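Side-chain contacts in alcohol dehydrogenase (PDB 2EIH), which probably works as a zinc-containing, NAD(P)-dependent oxidoreductase of the medium-chain alcohol dehydrogenase family: residues L42-R47 with R327-R332; V86-L91 with T150-W155; M157-L162 with I184-L189. All coordinates share one frame; numbering follows the deposited sequence.

How the contacts relate
Contact 1 is the least buried of the three. It is the one contact with a charged pair, and it joins helices 41-48 and 322-330. Contacts 2 and 3 are buried and carried mostly by apolar groups, with one amide oxygen in contact 2. Both use helix 148-161. An earlier turn of this helix meets strand 84-91 in contact 2, and its last turns meet helix 180-189 in contact 3. The two touch through Ile-186 CD1, which packs against Phe-151, Ala-154 and Trp-155. Contacts 1 and 3 lie on opposite sides of the chain's centre, about 25 Å apart between centres.

Contact 1: residues L42-R47 with R327-R332; sequences LDVWVR and RLLEER
Val-44 and Glu-330 bring helix 41-48 and the C-terminal end of helix 322-330 closest together, with their CA atoms 7.8 Å apart. The second helix ends in a Schellman motif at Arg-332.

Glu-330 has the largest share of the contact, followed by Val-44. The glutamate chain is extended beyond CG and reaches across to helix 41-48. Arg-47 comes from the opposite direction. Its CG is anti to the backbone N (chi1 167°), and the chain bends at chi3 (60°), which turns the guanidinium toward the glutamate. NH1 of Arg-47 forms a salt bridge with OE2 of Glu-330 at 2.9 Å. OE2 lies at the guanidinium edge, near its plane. The same NH1 is 3.0 Å from OE1 of Glu-330, so it sits over the face of the carboxylate, not in its plane. The two planes are 83° apart. The pair is probably held by charge more than by a straight hydrogen bond.

Val-44 packs beside the charged pair. Its CG1 lies on the same face of the carboxylate as NH1, 3.2 Å from OE2 of Glu-330. CG2 of Val-44 lies 4.2 Å from CG of Glu-330 and 4.5 Å from CD2 of Leu-329, a loose apolar edge.

The other nitrogens of Arg-47 have partners outside the two segments. NH2 donates to the carbonyl O of Gly-10, and NE pairs with ND1 of His-326. Lys-48 NZ makes a long, weak ion pair with Glu-330 OE2.

The guanidinium is therefore gripped at all three nitrogens, which should fix its rotation. The charge of the buried arginine is probably balanced by Glu-330, with the Gly-10 carbonyl taking up an N-H. Glu-330 stays partly exposed, so the pair is probably only partly screened from solvent.

Contact 2: residues V86-L91 with T150-W155; sequences VINPGL and TFLTAW
Leu-152 points from helix 148-161 toward the break in strand 84-91, where Asn-88 and Pro-89 lie. Its CB leaves the helix in that direction. CG sits beside the backbone N and anti to the carbonyl carbon (chi1 -73°). From there CD1 carries the chain on in an extended line (chi2 159°), and this methyl does the touching. CD1 of Leu-152 is 3.9 Å from OD1 of Asn-88 and 4.2 Å from CD of Pro-89. CD2 branches away and stays 5.0 Å from OD1 of Asn-88.

The leucine and asparagine side chains cross at about a right angle, with the CD1 methyl against the amide oxygen. The other end of the amide is tied down: ND2 of Asn-88 donates to the carbonyl O of Lys-294. Lys-294 NZ in turn bonds to Gly-90 O. Pro-89 also packs on Pro-148 and Leu-149, one turn earlier in the helix.

The side chain of Asn-88 is about 14 Å from the bound zinc ion, which is not part of the contact. Strand 84-91 belongs to the GroES-like part, and helix 148-161 leads into the Rossmann part. The contact lies at the junction of the two, the two-domain layout of medium-chain dehydrogenases.

Contact 3: residues M157-L162 with I184-L189; sequences MVVDKL and IQIAKL
Val-158 and Ile-186 join two helices that pack at the Rossmann fold. Helix 148-161 comes just before strand 169-172. Helix 180-189 is the crossover of the beta-alpha-beta unit between strands 169-172 and 193-198. The local axes come within 9.7 Å, and their N-to-C directions differ by 50°. Val-158 and Ala-187 mark the closest backbones, with CA atoms 6.2 Å apart.

Both valines have the same rotamer, with CG1 anti to the backbone N and CG2 beside it (chi1 177° for Val-158). They use different methyls. Val-158 turns CG1 to the neighbouring helix. This methyl lies 3.6 Å from CG2 of Ile-186 and 3.9 Å from CA of Ala-187. Ala-187 has only a methyl here, which probably leaves room for CG1 of Val-158 to reach the backbone.

Ile-186 splits its two branches between two jobs. CG2 is anti to the backbone N and faces the valines. CG1 swings beside the N (chi1 -68°) and sends CD1 to an earlier turn of helix 148-161. Val-158 meets the isoleucine obliquely, and Val-159 meets it at about a right angle.

Around this apolar patch, Val-158 also packs on Val-240, and Ala-187 on Val-194. Val-159 reaches the subunit boundary, where it packs on Arg-165 of a second subunit. Within the contact, its CG2 methyl lies 4.0 Å from CG2 of Ile-186.

Contact 1: residues L42-R47 with R327-R332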
loop_
_atom_site.group_PDB
_atom_site.type_symbol
_atom_site.label_atom_id
_atom_site.label_comp_id
_atom_site.label_asym_id
_atom_site.label_seq_id
_atom_site.Cartn_x
_atom_site.Cartn_y
_atom_site.Cartn_z
ATOM N N LEU A 42 -24.871 3.226 -19.635
ATOM C CA LEU A 42 -25.049 4.582 -19.149
ATOM C C LEU A 42 -25.909 5.387 -20.130
ATOM O O LEU A 42 -26.758 6.185 -19.713
ATOM C CB LEU A 42 -23.682 5.249 -18.979
ATOM C CG LEU A 42 -23.652 6.719 -18.564
ATOM C CD1 LEU A 42 -24.547 6.946 -17.346
ATOM C CD2 LEU A 42 -22.220 7.112 -18.270
ATOM N N ASP A 43 -25.693 5.187 -21.429
ATOM C CA ASP A 43 -26.476 5.911 -22.421
ATOM C C ASP A 43 -27.953 5.554 -22.237
ATOM O O ASP A 43 -28.823 6.378 -22.498
ATOM C CB ASP A 43 -26.069 5.543 -23.858
ATOM C CG ASP A 43 -24.562 5.552 -24.085
ATOM O OD1 ASP A 43 -23.812 6.092 -23.251
ATOM O OD2 ASP A 43 -24.130 5.008 -25.121
ATOM N N VAL A 44 -28.233 4.330 -21.792
ATOM C CA VAL A 44 -29.614 3.894 -21.603
ATOM C C VAL A 44 -30.265 4.578 -20.406
ATOM O O VAL A 44 -31.423 4.998 -20.482
ATOM C CB VAL A 44 -29.702 2.356 -21.443
ATOM C CG1 VAL A 44 -31.132 1.935 -21.144
ATOM C CG2 VAL A 44 -29.223 1.683 -22.723
ATOM N N TRP A 45 -29.526 4.695 -19.307
ATOM C CA TRP A 45 -30.059 5.347 -18.122
ATOM C C TRP A 45 -30.387 6.808 -18.443
ATOM O O TRP A 45 -31.402 7.342 -17.984
ATOM C CB TRP A 45 -29.059 5.254 -16.961
ATOM C CG TRP A 45 -28.731 3.839 -16.592
ATOM C CD1 TRP A 45 -29.550 2.755 -16.721
ATOM C CD2 TRP A 45 -27.488 3.345 -16.075
ATOM N NE1 TRP A 45 -28.897 1.614 -16.326
ATOM C CE2 TRP A 45 -27.628 1.945 -15.925
ATOM C CE3 TRP A 45 -26.270 3.944 -15.723
ATOM C CZ2 TRP A 45 -26.589 1.130 -15.445
ATOM C CZ3 TRP A 45 -25.234 3.131 -15.242
ATOM C CH2 TRP A 45 -25.405 1.741 -15.109
ATOM N N VAL A 46 -29.547 7.450 -19.251
ATOM C CA VAL A 46 -29.798 8.835 -19.610
ATOM C C VAL A 46 -31.019 8.899 -20.515
ATOM O O VAL A 46 -31.840 9.806 -20.386
ATOM C CB VAL A 46 -28.592 9.467 -20.325
ATOM C CG1 VAL A 46 -28.937 10.879 -20.776
ATOM C CG2 VAL A 46 -27.402 9.507 -19.374
ATOM N N ARG A 47 -31.155 7.930 -21.417
ATOM C CA ARG A 47 -32.301 7.909 -22.317
ATOM C C ARG A 47 -33.613 7.728 -21.559
ATOM O O ARG A 47 -34.584 8.440 -21.808
ATOM C CB ARG A 47 -32.158 6.794 -23.361
ATOM C CG ARG A 47 -33.464 6.525 -24.111
ATOM C CD ARG A 47 -33.341 5.494 -25.215
ATOM N NE ARG A 47 -32.902 4.168 -24.783
ATOM C CZ ARG A 47 -33.636 3.284 -24.112
ATOM N NH1 ARG A 47 -33.106 2.110 -23.793
ATOM N NH2 ARG A 47 -34.881 3.564 -23.753
ATOM N N ARG A 327 -31.681 -1.439 -28.021
ATOM C CA ARG A 327 -32.506 -2.616 -27.774
ATOM C C ARG A 327 -31.574 -3.803 -27.524
ATOM O O ARG A 327 -31.684 -4.499 -26.512
ATOM C CB ARG A 327 -33.401 -2.889 -28.982
ATOM C CG ARG A 327 -34.281 -4.106 -28.827
ATOM C CD ARG A 327 -35.091 -4.370 -30.079
ATOM N NE ARG A 327 -34.937 -5.762 -30.479
ATOM C CZ ARG A 327 -33.869 -6.242 -31.106
ATOM N NH1 ARG A 327 -32.864 -5.436 -31.416
ATOM N NH2 ARG A 327 -33.795 -7.532 -31.402
ATOM N N LEU A 328 -30.647 -4.014 -28.454
ATOM C CA LEU A 328 -29.672 -5.091 -28.353
ATOM C C LEU A 328 -28.947 -5.103 -27.023
ATOM O O LEU A 328 -28.672 -6.160 -26.457
ATOM C CB LEU A 328 -28.625 -4.964 -29.453
ATOM C CG LEU A 328 -29.011 -5.401 -30.852
ATOM C CD1 LEU A 328 -27.912 -5.003 -31.810
ATOM C CD2 LEU A 328 -29.235 -6.902 -30.874
ATOM N N LEU A 329 -28.620 -3.916 -26.534
ATOM C CA LEU A 329 -27.896 -3.784 -25.282
ATOM C C LEU A 329 -28.766 -4.025 -24.064
ATOM O O LEU A 329 -28.333 -4.642 -23.095
ATOM C CB LEU A 329 -27.269 -2.396 -25.192
ATOM C CG LEU A 329 -26.324 -2.206 -24.012
ATOM C CD1 LEU A 329 -25.208 -3.244 -24.061
ATOM C CD2 LEU A 329 -25.752 -0.801 -24.067
ATOM N N GLU A 330 -29.998 -3.539 -24.114
ATOM C CA GLU A 330 -30.908 -3.712 -22.997
ATOM C C GLU A 330 -31.266 -5.162 -22.722
ATOM O O GLU A 330 -31.557 -5.524 -21.580
ATOM C CB GLU A 330 -32.184 -2.906 -23.222
ATOM C CG GLU A 330 -31.990 -1.413 -23.057
ATOM C CD GLU A 330 -33.306 -0.679 -22.971
ATOM O OE1 GLU A 330 -34.085 -0.733 -23.950
ATOM O OE2 GLU A 330 -33.562 -0.051 -21.921
ATOM N N GLU A 331 -31.243 -5.992 -23.761
ATOM C CA GLU A 331 -31.577 -7.405 -23.604
ATOM C C GLU A 331 -30.377 -8.297 -23.254
ATOM O O GLU A 331 -30.514 -9.519 -23.160
ATOM C CB GLU A 331 -32.263 -7.925 -24.875
ATOM C CG GLU A 331 -31.343 -8.151 -26.070
ATOM C CD GLU A 331 -32.100 -8.571 -27.339
ATOM O OE1 GLU A 331 -31.466 -9.132 -28.264
ATOM O OE2 GLU A 331 -33.327 -8.326 -27.416
ATOM N N ARG A 332 -29.217 -7.676 -23.040
ATOM C CA ARG A 332 -27.981 -8.384 -22.699
ATOM C C ARG A 332 -27.795 -9.698 -23.462
ATOM O O ARG A 332 -27.342 -10.696 -22.895
ATOM C CB ARG A 332 -27.913 -8.670 -21.189
ATOM C CG ARG A 332 -27.330 -7.548 -20.317
ATOM C CD ARG A 332 -28.399 -6.610 -19.753
ATOM N NE ARG A 332 -27.821 -5.603 -18.858
ATOM C CZ ARG A 332 -28.509 -4.613 -18.291
ATOM N NH1 ARG A 332 -27.897 -3.743 -17.494
ATOM N NH2 ARG A 332 -29.809 -4.483 -18.526
#

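Contact 2: residues V86-L91 with T150-W155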
loop_
_atom_site.group_PDB
_atom_site.type_symbol
_atom_site.label_atom_id
_atom_site.label_comp_id
_atom_site.label_asym_id
_atom_site.label_seq_id
_atom_site.Cartn_x
_atom_site.Cartn_y
_atom_site.Cartn_z
ATOM N N VAL A 86 -8.607 7.807 -29.635
ATOM C CA VAL A 86 -9.740 7.233 -28.921
ATOM C C VAL A 86 -9.994 8.272 -27.834
ATOM O O VAL A 86 -9.111 9.056 -27.492
ATOM C CB VAL A 86 -9.410 5.872 -28.268
ATOM C CG1 VAL A 86 -8.969 4.892 -29.328
ATOM C CG2 VAL A 86 -8.322 6.046 -27.229
ATOM N N ILE A 87 -11.203 8.265 -27.294
ATOM C CA ILE A 87 -11.624 9.210 -26.272
ATOM C C ILE A 87 -11.515 8.618 -24.875
ATOM O O ILE A 87 -11.801 7.447 -24.674
ATOM C CB ILE A 87 -13.082 9.616 -26.550
ATOM C CG1 ILE A 87 -13.140 10.464 -27.831
ATOM C CG2 ILE A 87 -13.686 10.279 -25.330
ATOM C CD1 ILE A 87 -14.526 10.637 -28.376
ATOM N N ASN A 88 -11.074 9.439 -23.926
ATOM C CA ASN A 88 -10.940 9.071 -22.505
ATOM C C ASN A 88 -12.210 9.747 -21.971
ATOM O O ASN A 88 -12.218 10.952 -21.748
ATOM C CB ASN A 88 -9.700 9.750 -21.915
ATOM C CG ASN A 88 -9.080 8.965 -20.775
ATOM O OD1 ASN A 88 -9.764 8.566 -19.832
ATOM N ND2 ASN A 88 -7.772 8.771 -20.840
ATOM N N PRO A 89 -13.285 8.978 -21.748
ATOM C CA PRO A 89 -14.578 9.482 -21.271
ATOM C C PRO A 89 -14.661 10.234 -19.946
ATOM O O PRO A 89 -15.716 10.784 -19.614
ATOM C CB PRO A 89 -15.453 8.236 -21.301
ATOM C CG PRO A 89 -14.494 7.166 -20.933
ATOM C CD PRO A 89 -13.229 7.510 -21.674
ATOM N N GLY A 90 -13.559 10.300 -19.201
ATOM C CA GLY A 90 -13.583 10.989 -17.917
ATOM C C GLY A 90 -13.370 12.492 -17.955
ATOM O O GLY A 90 -12.289 12.964 -18.306
ATOM N N LEU A 91 -14.401 13.244 -17.583
ATOM C CA LEU A 91 -14.315 14.705 -17.552
ATOM C C LEU A 91 -14.314 15.251 -16.123
ATOM O O LEU A 91 -15.205 14.958 -15.325
ATOM C CB LEU A 91 -15.473 15.331 -18.325
ATOM C CG LEU A 91 -15.403 15.236 -19.848
ATOM C CD1 LEU A 91 -15.349 13.775 -20.263
ATOM C CD2 LEU A 91 -16.622 15.914 -20.450
ATOM N N THR A 150 -15.209 0.401 -20.710
ATOM C CA THR A 150 -15.139 -0.878 -20.002
ATOM C C THR A 150 -13.755 -1.246 -19.508
ATOM O O THR A 150 -13.617 -1.744 -18.397
ATOM C CB THR A 150 -15.691 -2.069 -20.839
ATOM O OG1 THR A 150 -15.142 -2.040 -22.162
ATOM C CG2 THR A 150 -17.207 -2.035 -20.898
ATOM N N PHE A 151 -12.723 -1.023 -20.312
ATOM C CA PHE A 151 -11.399 -1.368 -19.817
ATOM C C PHE A 151 -10.993 -0.568 -18.582
ATOM O O PHE A 151 -10.372 -1.111 -17.674
ATOM C CB PHE A 151 -10.348 -1.281 -20.924
ATOM C CG PHE A 151 -10.297 -2.515 -21.761
ATOM C CD1 PHE A 151 -11.195 -2.694 -22.798
ATOM C CD2 PHE A 151 -9.457 -3.568 -21.411
ATOM C CE1 PHE A 151 -11.276 -3.911 -23.471
ATOM C CE2 PHE A 151 -9.524 -4.790 -22.073
ATOM C CZ PHE A 151 -10.447 -4.955 -23.109
ATOM N N LEU A 152 -11.368 0.703 -18.516
ATOM C CA LEU A 152 -11.022 1.500 -17.348
ATOM C C LEU A 152 -11.751 1.025 -16.104
ATOM O O LEU A 152 -11.179 0.990 -15.022
ATOM C CB LEU A 152 -11.347 2.972 -17.594
ATOM C CG LEU A 152 -10.386 3.667 -18.554
ATOM C CD1 LEU A 152 -11.040 4.911 -19.129
ATOM C CD2 LEU A 152 -9.104 4.021 -17.813
ATOM N N THR A 153 -13.017 0.660 -16.266
ATOM C CA THR A 153 -13.824 0.200 -15.152
ATOM C C THR A 153 -13.325 -1.151 -14.656
ATOM O O THR A 153 -13.226 -1.379 -13.455
ATOM C CB THR A 153 -15.299 0.087 -15.566
ATOM O OG1 THR A 153 -15.778 1.380 -15.941
ATOM C CG2 THR A 153 -16.142 -0.462 -14.429
ATOM N N ALA A 154 -13.006 -2.041 -15.586
ATOM C CA ALA A 154 -12.512 -3.362 -15.236
ATOM C C ALA A 154 -11.138 -3.259 -14.578
ATOM O O ALA A 154 -10.795 -4.050 -13.699
ATOM C CB ALA A 154 -12.421 -4.230 -16.484
ATOM N N TRP A 155 -10.351 -2.283 -15.006
ATOM C CA TRP A 155 -9.009 -2.121 -14.471
ATOM C C TRP A 155 -9.003 -1.659 -13.016
ATOM O O TRP A 155 -8.246 -2.188 -12.201
ATOM C CB TRP A 155 -8.217 -1.154 -15.351
ATOM C CG TRP A 155 -6.804 -0.961 -14.894
ATOM C CD1 TRP A 155 -6.382 -0.257 -13.806
ATOM C CD2 TRP A 155 -5.623 -1.460 -15.534
ATOM N NE1 TRP A 155 -5.014 -0.273 -13.738
ATOM C CE2 TRP A 155 -4.519 -1.000 -14.790
ATOM C CE3 TRP A 155 -5.390 -2.235 -16.678
ATOM C CZ2 TRP A 155 -3.196 -1.303 -15.136
ATOM C CZ3 TRP A 155 -4.083 -2.536 -17.028
ATOM C CH2 TRP A 155 -2.995 -2.060 -16.261
#

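Contact 3: residues M157-L162 with I184-L189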
loop_
_atom_site.group_PDB
_atom_site.type_symbol
_atom_site.label_atom_id
_atom_site.label_comp_id
_atom_site.label_asym_id
_atom_site.label_seq_id
_atom_site.Cartn_x
_atom_site.Cartn_y
_atom_site.Cartn_z
ATOM N N MET A 157 -11.326 -2.122 -10.875
ATOM C CA MET A 157 -11.838 -3.229 -10.078
ATOM C C MET A 157 -10.782 -4.315 -9.851
ATOM O O MET A 157 -10.533 -4.716 -8.713
ATOM C CB MET A 157 -13.079 -3.841 -10.739
ATOM C CG MET A 157 -14.279 -2.907 -10.794
ATOM S SD MET A 157 -15.754 -3.735 -11.482
ATOM C CE MET A 157 -15.323 -3.738 -13.142
ATOM N N VAL A 158 -10.144 -4.766 -10.929
ATOM C CA VAL A 158 -9.121 -5.813 -10.871
ATOM C C VAL A 158 -7.804 -5.361 -10.232
ATOM O O VAL A 158 -7.352 -5.930 -9.240
ATOM C CB VAL A 158 -8.842 -6.352 -12.306
ATOM C CG1 VAL A 158 -7.727 -7.392 -12.291
ATOM C CG2 VAL A 158 -10.120 -6.960 -12.877
ATOM N N VAL A 159 -7.201 -4.327 -10.802
ATOM C CA VAL A 159 -5.928 -3.814 -10.317
ATOM C C VAL A 159 -5.971 -3.026 -8.987
ATOM O O VAL A 159 -5.367 -3.446 -8.003
ATOM C CB VAL A 159 -5.264 -2.969 -11.431
ATOM C CG1 VAL A 159 -3.892 -2.496 -10.999
ATOM C CG2 VAL A 159 -5.158 -3.801 -12.698
ATOM N N ASP A 160 -6.684 -1.902 -8.951
ATOM C CA ASP A 160 -6.762 -1.083 -7.738
ATOM C C ASP A 160 -7.653 -1.643 -6.613
ATOM O O ASP A 160 -7.199 -1.812 -5.487
ATOM C CB ASP A 160 -7.204 0.344 -8.109
ATOM C CG ASP A 160 -6.306 0.979 -9.178
ATOM O OD1 ASP A 160 -5.067 0.996 -8.987
ATOM O OD2 ASP A 160 -6.831 1.475 -10.200
ATOM N N LYS A 161 -8.910 -1.930 -6.913
ATOM C CA LYS A 161 -9.843 -2.459 -5.917
ATOM C C LYS A 161 -9.523 -3.864 -5.412
ATOM O O LYS A 161 -9.334 -4.066 -4.218
ATOM C CB LYS A 161 -11.263 -2.457 -6.486
ATOM C CG LYS A 161 -12.169 -1.379 -5.935
ATOM C CD LYS A 161 -11.627 0.026 -6.089
ATOM C CE LYS A 161 -12.674 0.986 -5.561
ATOM N NZ LYS A 161 -12.237 2.391 -5.428
ATOM N N LEU A 162 -9.468 -4.835 -6.314
ATOM C CA LEU A 162 -9.201 -6.211 -5.920
ATOM C C LEU A 162 -7.726 -6.537 -5.708
ATOM O O LEU A 162 -7.395 -7.539 -5.066
ATOM C CB LEU A 162 -9.776 -7.169 -6.964
ATOM C CG LEU A 162 -11.288 -7.119 -7.178
ATOM C CD1 LEU A 162 -11.617 -7.727 -8.527
ATOM C CD2 LEU A 162 -12.012 -7.838 -6.048
ATOM N N ILE A 184 -11.816 -10.381 -17.453
ATOM C CA ILE A 184 -11.218 -11.699 -17.586
ATOM C C ILE A 184 -9.775 -11.569 -18.079
ATOM O O ILE A 184 -8.868 -12.220 -17.548
ATOM C CB ILE A 184 -12.072 -12.570 -18.534
ATOM C CG1 ILE A 184 -13.429 -12.819 -17.860
ATOM C CG2 ILE A 184 -11.361 -13.885 -18.837
ATOM C CD1 ILE A 184 -14.438 -13.540 -18.697
ATOM N N GLN A 185 -9.571 -10.703 -19.070
ATOM C CA GLN A 185 -8.251 -10.458 -19.663
ATOM C C GLN A 185 -7.286 -9.698 -18.742
ATOM O O GLN A 185 -6.100 -10.009 -18.684
ATOM C CB GLN A 185 -8.399 -9.683 -20.985
ATOM C CG GLN A 185 -9.191 -10.421 -22.057
ATOM C CD GLN A 185 -9.328 -9.637 -23.343
ATOM O OE1 GLN A 185 -8.376 -9.500 -24.108
ATOM N NE2 GLN A 185 -10.519 -9.103 -23.580
ATOM N N ILE A 186 -7.787 -8.688 -18.040
ATOM C CA ILE A 186 -6.922 -7.932 -17.152
ATOM C C ILE A 186 -6.527 -8.859 -16.008
ATOM O O ILE A 186 -5.365 -8.891 -15.593
ATOM C CB ILE A 186 -7.639 -6.678 -16.630
ATOM C CG1 ILE A 186 -7.835 -5.706 -17.799
ATOM C CG2 ILE A 186 -6.826 -6.028 -15.530
ATOM C CD1 ILE A 186 -8.698 -4.533 -17.507
ATOM N N ALA A 187 -7.503 -9.625 -15.523
ATOM C CA ALA A 187 -7.273 -10.581 -14.448
ATOM C C ALA A 187 -6.123 -11.522 -14.808
ATOM O O ALA A 187 -5.192 -11.704 -14.019
ATOM C CB ALA A 187 -8.537 -11.393 -14.185
ATOM N N LYS A 188 -6.193 -12.125 -15.992
ATOM C CA LYS A 188 -5.142 -13.036 -16.427
ATOM C C LYS A 188 -3.814 -12.291 -16.574
ATOM O O LYS A 188 -2.755 -12.811 -16.220
ATOM C CB LYS A 188 -5.515 -13.683 -17.759
ATOM C CG LYS A 188 -6.658 -14.688 -17.656
ATOM C CD LYS A 188 -6.270 -15.893 -16.817
ATOM C CE LYS A 188 -5.020 -16.560 -17.373
ATOM N NZ LYS A 188 -4.667 -17.769 -16.584
ATOM N N LEU A 189 -3.885 -11.070 -17.098
ATOM C CA LEU A 189 -2.703 -10.247 -17.289
ATOM C C LEU A 189 -1.964 -10.099 -15.951
ATOM O O LEU A 189 -0.738 -10.003 -15.940
ATOM C CB LEU A 189 -3.104 -8.868 -17.806
ATOM C CG LEU A 189 -2.128 -8.040 -18.664
ATOM C CD1 LEU A 189 -2.432 -6.558 -18.427
ATOM C CD2 LEU A 189 -0.669 -8.318 -18.327
#